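Side-chain contact in arylesterase (Sulfolobus solfataricus, PDB 5L2P), which hydrolyses aromatic esters and organophosphates such as paraoxon as a serine esterase of the GDXG lipolytic family with an alpha/beta hydrolase fold: residues T108-D113 against I133-D138. Residues are numbered along the deposited sequence; the frame is centred on the assembly and turned at random.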
ATOM      1  N   THR A 108     -25.531  29.973  -2.409  1.00 53.92           N
ATOM      2  CA  THR A 108     -26.666  29.224  -2.921  1.00 53.39           C
ATOM      3  C   THR A 108     -26.261  27.840  -3.426  1.00 52.99           C
ATOM      4  O   THR A 108     -25.226  27.678  -4.068  1.00 52.38           O
ATOM      5  CB  THR A 108     -27.253  29.979  -4.111  1.00 55.54           C
ATOM      6  OG1 THR A 108     -27.381  31.388  -3.788  1.00 56.90           O
ATOM      7  CG2 THR A 108     -28.601  29.333  -4.546  1.00 58.30           C
ATOM      8  N   VAL A 109     -27.072  26.843  -3.125  1.00 53.79           N
ATOM      9  CA  VAL A 109     -26.827  25.471  -3.557  1.00 54.04           C
ATOM     10  C   VAL A 109     -28.072  24.959  -4.283  1.00 55.34           C
ATOM     11  O   VAL A 109     -29.198  25.186  -3.822  1.00 58.77           O
ATOM     12  CB  VAL A 109     -26.524  24.578  -2.355  1.00 55.14           C
ATOM     13  CG1 VAL A 109     -26.474  23.110  -2.760  1.00 56.41           C
ATOM     14  CG2 VAL A 109     -25.222  25.012  -1.686  1.00 55.06           C
ATOM     15  N   ILE A 110     -27.870  24.304  -5.418  1.00 54.27           N
ATOM     16  CA  ILE A 110     -28.977  23.735  -6.188  1.00 55.17           C
ATOM     17  C   ILE A 110     -28.769  22.232  -6.358  1.00 54.75           C
ATOM     18  O   ILE A 110     -27.800  21.784  -6.999  1.00 54.68           O
ATOM     19  CB  ILE A 110     -29.110  24.383  -7.578  1.00 54.65           C
ATOM     20  CG1 ILE A 110     -29.409  25.869  -7.419  1.00 55.09           C
ATOM     21  CG2 ILE A 110     -30.177  23.678  -8.413  1.00 52.95           C
ATOM     22  CD1 ILE A 110     -29.490  26.625  -8.740  1.00 56.70           C
ATOM     23  N   SER A 111     -29.687  21.458  -5.783  1.00 53.49           N
ATOM     24  CA  SER A 111     -29.618  20.010  -5.839  1.00 50.54           C
ATOM     25  C   SER A 111     -30.494  19.537  -7.007  1.00 50.79           C
ATOM     26  O   SER A 111     -31.603  20.061  -7.199  1.00 52.26           O
ATOM     27  CB  SER A 111     -30.123  19.448  -4.527  1.00 52.34           C
ATOM     28  OG  SER A 111     -29.958  18.050  -4.458  1.00 54.43           O
ATOM     29  N   VAL A 112     -30.006  18.570  -7.787  1.00 49.19           N
ATOM     30  CA  VAL A 112     -30.715  18.111  -8.977  1.00 52.23           C
ATOM     31  C   VAL A 112     -31.248  16.667  -8.841  1.00 53.05           C
ATOM     32  O   VAL A 112     -30.508  15.762  -8.408  1.00 57.80           O
ATOM     33  CB  VAL A 112     -29.810  18.189 -10.212  1.00 54.16           C
ATOM     34  CG1 VAL A 112     -30.602  17.920 -11.496  1.00 56.37           C
ATOM     35  CG2 VAL A 112     -29.117  19.547 -10.285  1.00 54.73           C
ATOM     36  N   ASP A 113     -32.513  16.460  -9.187  1.00 54.11           N
ATOM     37  CA  ASP A 113     -33.092  15.105  -9.315  1.00 57.82           C
ATOM     38  C   ASP A 113     -32.986  14.554 -10.728  1.00 57.22           C
ATOM     39  O   ASP A 113     -33.987  14.453 -11.421  1.00 59.91           O
ATOM     40  CB  ASP A 113     -34.577  15.094  -8.891  1.00 59.86           C
ATOM     41  CG  ASP A 113     -34.792  14.533  -7.534  1.00 59.35           C
ATOM     42  OD1 ASP A 113     -33.879  13.864  -6.981  1.00 63.33           O
ATOM     43  OD2 ASP A 113     -35.903  14.753  -7.047  1.00 66.78           O
ATOM     44  N   ILE A 133     -26.929  22.724 -15.096  1.00 54.31           N
ATOM     45  CA  ILE A 133     -25.851  23.740 -14.988  1.00 54.27           C
ATOM     46  C   ILE A 133     -26.067  24.869 -15.991  1.00 53.42           C
ATOM     47  O   ILE A 133     -25.933  26.042 -15.646  1.00 49.52           O
ATOM     48  CB  ILE A 133     -24.447  23.137 -15.235  1.00 55.50           C
ATOM     49  CG1 ILE A 133     -24.100  22.098 -14.183  1.00 54.36           C
ATOM     50  CG2 ILE A 133     -23.340  24.210 -15.287  1.00 57.80           C
ATOM     51  CD1 ILE A 133     -22.864  21.316 -14.563  1.00 58.14           C
ATOM     52  N   VAL A 134     -26.394  24.498 -17.228  1.00 53.09           N
ATOM     53  CA  VAL A 134     -26.705  25.482 -18.260  1.00 54.15           C
ATOM     54  C   VAL A 134     -27.912  26.337 -17.859  1.00 53.87           C
ATOM     55  O   VAL A 134     -27.888  27.542 -18.025  1.00 58.19           O
ATOM     56  CB  VAL A 134     -26.988  24.787 -19.611  1.00 54.80           C
ATOM     57  CG1 VAL A 134     -27.526  25.752 -20.656  1.00 56.16           C
ATOM     58  CG2 VAL A 134     -25.738  24.090 -20.101  1.00 54.58           C
ATOM     59  N   TRP A 135     -28.947  25.714 -17.295  1.00 54.09           N
ATOM     60  CA  TRP A 135     -30.130  26.464 -16.777  1.00 52.47           C
ATOM     61  C   TRP A 135     -29.738  27.459 -15.705  1.00 51.50           C
ATOM     62  O   TRP A 135     -30.166  28.584 -15.743  1.00 53.08           O
ATOM     63  CB  TRP A 135     -31.192  25.493 -16.238  1.00 52.15           C
ATOM     64  CG  TRP A 135     -32.355  26.147 -15.647  1.00 53.08           C
ATOM     65  CD1 TRP A 135     -33.477  26.499 -16.295  1.00 54.66           C
ATOM     66  CD2 TRP A 135     -32.518  26.576 -14.284  1.00 51.64           C
ATOM     67  NE1 TRP A 135     -34.337  27.135 -15.437  1.00 54.74           N
ATOM     68  CE2 TRP A 135     -33.780  27.184 -14.194  1.00 53.02           C
ATOM     69  CE3 TRP A 135     -31.720  26.522 -13.148  1.00 50.52           C
ATOM     70  CZ2 TRP A 135     -34.276  27.730 -13.012  1.00 53.83           C
ATOM     71  CZ3 TRP A 135     -32.197  27.107 -11.968  1.00 52.87           C
ATOM     72  CH2 TRP A 135     -33.474  27.687 -11.907  1.00 53.55           C
ATOM     73  N   ALA A 136     -28.923  27.042 -14.747  1.00 51.33           N
ATOM     74  CA  ALA A 136     -28.463  27.933 -13.665  1.00 54.06           C
ATOM     75  C   ALA A 136     -27.676  29.125 -14.198  1.00 58.40           C
ATOM     76  O   ALA A 136     -27.828  30.261 -13.706  1.00 58.16           O
ATOM     77  CB  ALA A 136     -27.596  27.158 -12.689  1.00 54.91           C
ATOM     78  N   ARG A 137     -26.816  28.869 -15.188  1.00 61.88           N
ATOM     79  CA  ARG A 137     -26.029  29.949 -15.799  1.00 64.56           C
ATOM     80  C   ARG A 137     -26.932  30.917 -16.550  1.00 64.21           C
ATOM     81  O   ARG A 137     -26.765  32.122 -16.439  1.00 65.26           O
ATOM     82  CB  ARG A 137     -24.965  29.387 -16.747  1.00 67.52           C
ATOM     83  CG  ARG A 137     -24.003  30.417 -17.233  1.00 72.18           C
ATOM     84  CD  ARG A 137     -23.208  29.881 -18.394  1.00 76.75           C
ATOM     85  NE  ARG A 137     -24.052  29.716 -19.569  1.00 80.82           N
ATOM     86  CZ  ARG A 137     -23.587  29.322 -20.749  1.00 84.81           C
ATOM     87  NH1 ARG A 137     -22.287  29.049 -20.890  1.00 82.42           N
ATOM     88  NH2 ARG A 137     -24.421  29.196 -21.786  1.00 85.37           N
ATOM     89  N   ASP A 138     -27.882  30.382 -17.318  1.00 64.98           N
ATOM     90  CA  ASP A 138     -28.895  31.191 -18.004  1.00 68.58           C
ATOM     91  C   ASP A 138     -29.785  32.010 -17.067  1.00 68.63           C
ATOM     92  O   ASP A 138     -30.234  33.071 -17.446  1.00 72.70           O
ATOM     93  CB  ASP A 138     -29.788  30.311 -18.880  1.00 71.20           C
ATOM     94  CG  ASP A 138     -29.052  29.749 -20.088  1.00 75.01           C
ATOM     95  OD1 ASP A 138     -27.919  30.207 -20.358  1.00 83.60           O
ATOM     96  OD2 ASP A 138     -29.601  28.848 -20.772  1.00 75.90           O
TER
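Ile-110 on strand 108-112 meets Ala-136 on the last turns of helix 124-138, their CA atoms 8.6 Å apart, a gap that side chains alone bridge, with no hydrogen bond across it. Ile-110 reaches partway across: with CG1 anti to the carbonyl carbon (chi1 -62°) and an extended chi2 of 177°, its long branch reaches out from the sheet and presents CD1 to the helix. That methyl lies at the edge of the Trp-135 indole, near the ring plane, with CZ3 of Trp-135 4.2 Å away, so the contact is with the rim of the six-membered ring and not with its face. The same CD1 lies 4.4 Å from CB of Ala-136. A beta-branched isoleucine suits a buried strand, alanine lets the helix backbone come near the sheet, and the broad indole extends the apolar surface beyond it. This is the helix-on-sheet packing of an alpha/beta hydrolase, away from the catalytic residues. Within the sheet, strand 108-112 runs between 61-68 and 77-81; Ala-136 also touches Leu-77 of strand 77-81, while Trp-135 also touches Ile-64 of strand 61-68 and Met-53 and Ile-55 of strand 49-56, at one edge of the sheet within this chain.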